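Local structure of fimbrium subunit Fim1C (Bacteroides vulgatus, 4QB7) at residues Lys175-Val180 and Val328-Met333; Asp185-Val190 and Asn251-Gln256. The protein probably forms part of the tip of fimbriae, the filamentous surface appendages that mediate cell adhesion and biofilm formation. One frame throughout, in Å; residues are numbered along the deposited sequence.

Contact 1: Lys175-Val180 and Val328-Met333; sequences KVKPDV and VLTIKM. With SO4 (sulfate ion), chain B.
K177 holds its CG between the backbone N and the carbonyl carbon (chi1 57°) and runs extended from there, a course that takes its chain obliquely past T330. CE lies 3.4 Å from T330 OG1, and the ammonium beyond it donates to a bound sulfate, K177 NZ to SO4 O4 2.9 Å. The sulfate, probably from the crystallisation liquor, also accepts from the backbone N of A258 and rests near the methyls of V328. D179 takes a similar first torsion (chi1 63°) with a different result: it brings its carboxylate to the end of segment 328-333, where OD1 receives M333 N at 2.8 Å from above the carboxylate plane, while D179 CB packs on T330 CG2.

The backbones pair in parallel. Both backbone polar atoms of K177 are bonded, K177 N donating to L329 O at 3.0 Å and K177 O accepting from I331 N at 2.9 Å. One step earlier L329 N meets K175 O at 2.9 Å in an almost straight bond. The last link, D179 N to I331 O, is weak, and the carboxylate bond takes over where the strands finish.

On the other face V176 CG1 meets I331 CD1 at 3.5 Å. This apolar layer continues into the opposing sheet, where L329 touches I289, I331 touches Y291, and P178 and M333 both touch I188. The parallel pair is part of a mixed sheet, and two sheets packed face to face through such a layer are consistent with the transthyretin-like beta-sandwich of the fimbrillin superfamily.

Contact 2: Asp185-Val190 and Asn251-Gln256; sequences DTKIFV and NVSDDQ
An Asx turn at N251 marks the point where the chain leaves the edge of strand 186-196, with N251 and F189 forming an antiparallel non-hydrogen-bonded pair. It illustrates how one polar side chain can shape the exit from a beta-sheet. The amide is swung opposite the backbone nitrogen (chi1 -174°), which carries OD1 forward along the chain to accept from S253 N at 3.0 Å and so closes the turn. The hydroxyl of S253 is a second donor to the same OD1.

S253 also faces the strand: its OG accepts from I188 N at 3.0 Å. The carbonyl of that same isoleucine is used as well, V252 N reaching I188 O at 2.9 Å, so both polar backbone atoms of I188 are satisfied by the turn. With an alanine here in place of N251, OD1 and ND2 are gone, and the turn would probably lose its closure, S253 N and the shared water being left without their amide partner and the S253 hydroxyl free to turn from I188 N.

Apolar groups fill in around these hydrogen bonds. V252 CG2 lies against I188 CG2 at 3.7 Å and against V190 CG2 on the same strand, and V252 goes on to touch V176, T259 and L261. The ring of F189, which stacks on Y245, lies beside N251, CE1 3.8 Å from N251 CB, with ring and amide planes inclined by 50°. K187 passes S253 OG with its CB and bends only at its last torsion, and one water accepts from both K187 and N251, 2.8 Å from K187 NZ and 3.2 Å from N251 ND2.

How the contacts relate
Contact 2 is nested along the chain within the long loop that contact 1 closes, and the two centres lie 9 Å apart. Strand 159-178 leads directly to strand 186-196, so each contact takes one of two consecutive strands, which belong to different sheets. Segment 251-256 packs on the end of strand 159-178: V252 O approaches P178 CD at 3.4 Å, and D254 O approaches K177 CB at 3.3 Å. Just past that strand the packing continues, with V180 O 3.5 Å from D255 CB. A258, the residue that joins K177 at the sulfate of contact 1, follows shortly after segment 251-256, so the ion lies close to both contacts.

Contact 1: Lys175-Val180 and Val328-Met333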
loop_
_atom_site.group_PDB
_atom_site.type_symbol
_atom_site.label_atom_id
_atom_site.label_comp_id
_atom_site.label_asym_id
_atom_site.label_seq_id
_atom_site.Cartn_x
_atom_site.Cartn_y
_atom_site.Cartn_z
ATOM N N LYS A 175 -3.941 -15.344 6.961
ATOM C CA LYS A 175 -3.541 -16.656 7.448
ATOM C C LYS A 175 -4.760 -17.400 8.003
ATOM O O LYS A 175 -5.604 -16.772 8.636
ATOM C CB LYS A 175 -2.483 -16.474 8.539
ATOM C CG LYS A 175 -1.117 -15.973 8.072
ATOM C CD LYS A 175 -0.162 -16.028 9.225
ATOM C CE LYS A 175 1.249 -15.639 8.869
ATOM N NZ LYS A 175 1.995 -15.207 10.083
ATOM N N VAL A 176 -4.875 -18.727 7.776
ATOM C CA VAL A 176 -6.029 -19.516 8.250
ATOM C C VAL A 176 -5.597 -20.748 9.048
ATOM O O VAL A 176 -4.588 -21.362 8.730
ATOM C CB VAL A 176 -6.972 -19.949 7.091
ATOM C CG1 VAL A 176 -8.296 -20.464 7.631
ATOM C CG2 VAL A 176 -7.224 -18.815 6.095
ATOM N N LYS A 177 -6.383 -21.135 10.067
ATOM C CA LYS A 177 -6.137 -22.368 10.830
ATOM C C LYS A 177 -7.430 -22.893 11.454
ATOM O O LYS A 177 -8.276 -22.078 11.824
ATOM C CB LYS A 177 -5.081 -22.162 11.930
ATOM C CG LYS A 177 -5.419 -21.068 12.916
ATOM C CD LYS A 177 -4.545 -21.068 14.112
ATOM C CE LYS A 177 -4.827 -19.827 14.918
ATOM N NZ LYS A 177 -3.822 -19.633 15.992
ATOM N N PRO A 178 -7.586 -24.224 11.665
ATOM C CA PRO A 178 -8.746 -24.707 12.436
ATOM C C PRO A 178 -8.515 -24.432 13.936
ATOM O O PRO A 178 -7.371 -24.116 14.317
ATOM C CB PRO A 178 -8.750 -26.199 12.125
ATOM C CG PRO A 178 -7.304 -26.540 11.957
ATOM C CD PRO A 178 -6.676 -25.341 11.313
ATOM N N ASP A 179 -9.570 -24.518 14.796
ATOM C CA ASP A 179 -9.388 -24.236 16.240
ATOM C C ASP A 179 -8.860 -25.464 17.009
ATOM O O ASP A 179 -8.430 -25.332 18.150
ATOM C CB ASP A 179 -10.677 -23.684 16.906
ATOM C CG ASP A 179 -11.880 -24.612 16.911
ATOM O OD1 ASP A 179 -12.004 -25.433 15.969
ATOM O OD2 ASP A 179 -12.741 -24.463 17.811
ATOM N N VAL A 180 -8.900 -26.640 16.387
ATOM C CA VAL A 180 -8.461 -27.917 16.959
ATOM C C VAL A 180 -7.616 -28.678 15.938
ATOM O O VAL A 180 -7.718 -28.433 14.728
ATOM C CB VAL A 180 -9.660 -28.812 17.441
ATOM C CG1 VAL A 180 -10.416 -28.166 18.585
ATOM C CG2 VAL A 180 -10.609 -29.168 16.304
ATOM N N VAL A 328 -5.488 -13.081 10.989
ATOM C CA VAL A 328 -5.422 -14.504 11.306
ATOM C C VAL A 328 -6.844 -14.960 11.567
ATOM O O VAL A 328 -7.497 -14.455 12.483
ATOM C CB VAL A 328 -4.447 -14.829 12.458
ATOM C CG1 VAL A 328 -4.420 -16.330 12.756
ATOM C CG2 VAL A 328 -3.045 -14.303 12.139
ATOM N N LEU A 329 -7.332 -15.875 10.720
ATOM C CA LEU A 329 -8.686 -16.466 10.750
ATOM C C LEU A 329 -8.672 -17.852 11.356
ATOM O O LEU A 329 -7.940 -18.733 10.870
ATOM C CB LEU A 329 -9.258 -16.585 9.321
ATOM C CG LEU A 329 -9.856 -15.392 8.611
ATOM C CD1 LEU A 329 -8.922 -14.167 8.618
ATOM C CD2 LEU A 329 -10.184 -15.781 7.212
ATOM N N THR A 330 -9.481 -18.051 12.419
ATOM C CA THR A 330 -9.609 -19.333 13.082
ATOM C C THR A 330 -10.969 -19.903 12.731
ATOM O O THR A 330 -11.994 -19.331 13.094
ATOM C CB THR A 330 -9.379 -19.235 14.610
ATOM O OG1 THR A 330 -8.077 -18.718 14.863
ATOM C CG2 THR A 330 -9.504 -20.590 15.297
ATOM N N ILE A 331 -10.978 -21.021 12.002
ATOM C CA ILE A 331 -12.220 -21.697 11.652
ATOM C C ILE A 331 -12.600 -22.591 12.828
ATOM O O ILE A 331 -11.832 -23.479 13.186
ATOM C CB ILE A 331 -12.088 -22.469 10.321
ATOM C CG1 ILE A 331 -11.581 -21.535 9.184
ATOM C CG2 ILE A 331 -13.426 -23.113 9.991
ATOM C CD1 ILE A 331 -11.305 -22.224 7.897
ATOM N N LYS A 332 -13.739 -22.291 13.483
ATOM C CA LYS A 332 -14.254 -23.055 14.624
ATOM C C LYS A 332 -14.926 -24.296 14.091
ATOM O O LYS A 332 -15.878 -24.183 13.317
ATOM C CB LYS A 332 -15.229 -22.223 15.460
ATOM C CG LYS A 332 -14.560 -21.361 16.522
ATOM C CD LYS A 332 -15.568 -20.963 17.621
ATOM C CE LYS A 332 -15.791 -22.032 18.676
ATOM N NZ LYS A 332 -17.235 -22.193 19.034
HETATM N N MSE A 333 -14.402 -25.477 14.444
HETATM C CA MSE A 333 -14.904 -26.762 13.965
HETATM C C MSE A 333 -16.206 -27.205 14.637
HETATM O O MSE A 333 -16.892 -28.025 14.056
HETATM C CB MSE A 333 -13.837 -27.845 14.137
HETATM C CG MSE A 333 -12.547 -27.555 13.353
HETATM SE SE MSE A 333 -12.822 -27.427 11.416
HETATM C CE MSE A 333 -13.488 -29.097 11.083
HETATM S S SO4 B . -0.744 -17.859 14.507
HETATM O O1 SO4 B . 0.525 -18.357 15.030
HETATM O O2 SO4 B . -1.379 -16.927 15.452
HETATM O O3 SO4 B . -0.489 -17.161 13.238
HETATM O O4 SO4 B . -1.589 -19.032 14.318
#

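Contact 2: Asp185-Val190 and Asn251-Gln256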
loop_
_atom_site.group_PDB
_atom_site.type_symbol
_atom_site.label_atom_id
_atom_site.label_comp_id
_atom_site.label_asym_id
_atom_site.label_seq_id
_atom_site.Cartn_x
_atom_site.Cartn_y
_atom_site.Cartn_z
ATOM N N ASP A 185 -6.755 -37.877 9.269
ATOM C CA ASP A 185 -7.725 -38.190 8.226
ATOM C C ASP A 185 -8.597 -37.021 7.742
ATOM O O ASP A 185 -9.498 -37.253 6.920
ATOM C CB ASP A 185 -8.614 -39.320 8.730
ATOM C CG ASP A 185 -8.009 -40.701 8.527
ATOM O OD1 ASP A 185 -6.737 -40.805 8.504
ATOM O OD2 ASP A 185 -8.801 -41.689 8.378
ATOM N N THR A 186 -8.333 -35.786 8.220
ATOM C CA THR A 186 -9.095 -34.611 7.822
ATOM C C THR A 186 -8.143 -33.454 7.551
ATOM O O THR A 186 -7.163 -33.252 8.307
ATOM C CB THR A 186 -10.153 -34.269 8.875
ATOM O OG1 THR A 186 -11.111 -35.328 8.895
ATOM C CG2 THR A 186 -10.881 -32.972 8.589
ATOM N N LYS A 187 -8.406 -32.721 6.426
ATOM C CA LYS A 187 -7.617 -31.550 6.041
ATOM C C LYS A 187 -8.554 -30.421 5.606
ATOM O O LYS A 187 -9.707 -30.681 5.260
ATOM C CB LYS A 187 -6.581 -31.919 4.950
ATOM C CG LYS A 187 -5.563 -32.968 5.464
ATOM C CD LYS A 187 -4.426 -33.269 4.561
ATOM C CE LYS A 187 -3.516 -34.325 5.146
ATOM N NZ LYS A 187 -2.817 -33.860 6.380
ATOM N N ILE A 188 -8.104 -29.169 5.729
ATOM C CA ILE A 188 -8.878 -27.999 5.296
ATOM C C ILE A 188 -8.083 -27.331 4.191
ATOM O O ILE A 188 -6.881 -27.071 4.363
ATOM C CB ILE A 188 -9.252 -26.967 6.411
ATOM C CG1 ILE A 188 -10.020 -27.590 7.539
ATOM C CG2 ILE A 188 -10.056 -25.760 5.831
ATOM C CD1 ILE A 188 -10.256 -26.611 8.653
ATOM N N PHE A 189 -8.764 -27.017 3.080
ATOM C CA PHE A 189 -8.169 -26.343 1.923
ATOM C C PHE A 189 -8.929 -25.067 1.581
ATOM O O PHE A 189 -10.155 -25.106 1.443
ATOM C CB PHE A 189 -8.145 -27.282 0.714
ATOM C CG PHE A 189 -7.355 -28.548 0.926
ATOM C CD1 PHE A 189 -5.974 -28.565 0.745
ATOM C CD2 PHE A 189 -7.990 -29.729 1.292
ATOM C CE1 PHE A 189 -5.244 -29.743 0.940
ATOM C CE2 PHE A 189 -7.262 -30.910 1.466
ATOM C CZ PHE A 189 -5.901 -30.913 1.267
ATOM N N VAL A 190 -8.220 -23.937 1.460
ATOM C CA VAL A 190 -8.869 -22.681 1.073
ATOM C C VAL A 190 -8.755 -22.582 -0.456
ATOM O O VAL A 190 -7.674 -22.822 -1.018
ATOM C CB VAL A 190 -8.309 -21.458 1.831
ATOM C CG1 VAL A 190 -8.801 -20.143 1.216
ATOM C CG2 VAL A 190 -8.672 -21.540 3.312
ATOM N N ASN A 251 -3.441 -25.686 1.624
ATOM C CA ASN A 251 -3.662 -26.513 2.799
ATOM C C ASN A 251 -3.460 -25.676 4.052
ATOM O O ASN A 251 -2.328 -25.301 4.355
ATOM C CB ASN A 251 -2.704 -27.685 2.798
ATOM C CG ASN A 251 -2.929 -28.671 3.890
ATOM O OD1 ASN A 251 -3.631 -28.430 4.856
ATOM N ND2 ASN A 251 -2.375 -29.836 3.726
ATOM N N VAL A 252 -4.537 -25.438 4.809
ATOM C CA VAL A 252 -4.493 -24.639 6.034
ATOM C C VAL A 252 -4.790 -25.497 7.299
ATOM O O VAL A 252 -5.211 -24.939 8.303
ATOM C CB VAL A 252 -5.453 -23.415 5.928
ATOM C CG1 VAL A 252 -5.043 -22.485 4.805
ATOM C CG2 VAL A 252 -6.903 -23.840 5.774
ATOM N N SER A 253 -4.493 -26.815 7.276
ATOM C CA SER A 253 -4.817 -27.793 8.342
ATOM C C SER A 253 -4.037 -27.671 9.672
ATOM O O SER A 253 -4.487 -28.250 10.666
ATOM C CB SER A 253 -4.647 -29.210 7.826
ATOM O OG SER A 253 -5.256 -29.350 6.554
ATOM N N ASP A 254 -2.904 -26.945 9.711
ATOM C CA ASP A 254 -2.085 -26.791 10.918
ATOM C C ASP A 254 -2.795 -25.928 11.972
ATOM O O ASP A 254 -3.036 -24.749 11.745
ATOM C CB ASP A 254 -0.723 -26.172 10.549
ATOM C CG ASP A 254 0.391 -26.322 11.577
ATOM O OD1 ASP A 254 0.080 -26.568 12.782
ATOM O OD2 ASP A 254 1.571 -26.169 11.191
ATOM N N ASP A 255 -3.109 -26.511 13.118
ATOM C CA ASP A 255 -3.817 -25.816 14.198
ATOM C C ASP A 255 -2.864 -25.018 15.097
ATOM O O ASP A 255 -3.308 -24.143 15.859
ATOM C CB ASP A 255 -4.594 -26.838 15.041
ATOM C CG ASP A 255 -3.700 -27.802 15.797
ATOM O OD1 ASP A 255 -3.043 -28.649 15.131
ATOM O OD2 ASP A 255 -3.650 -27.707 17.060
ATOM N N GLN A 256 -1.568 -25.345 15.023
ATOM C CA GLN A 256 -0.518 -24.734 15.838
ATOM C C GLN A 256 -0.034 -23.410 15.256
ATOM O O GLN A 256 0.117 -22.453 16.014
ATOM C CB GLN A 256 0.649 -25.708 16.044
ATOM C CG GLN A 256 0.338 -26.846 17.045
ATOM C CD GLN A 256 -0.031 -26.335 18.428
ATOM O OE1 GLN A 256 -1.205 -26.341 18.825
ATOM N NE2 GLN A 256 0.958 -25.836 19.175
HETATM O O HOH W 1 -1.428 -31.409 6.290
#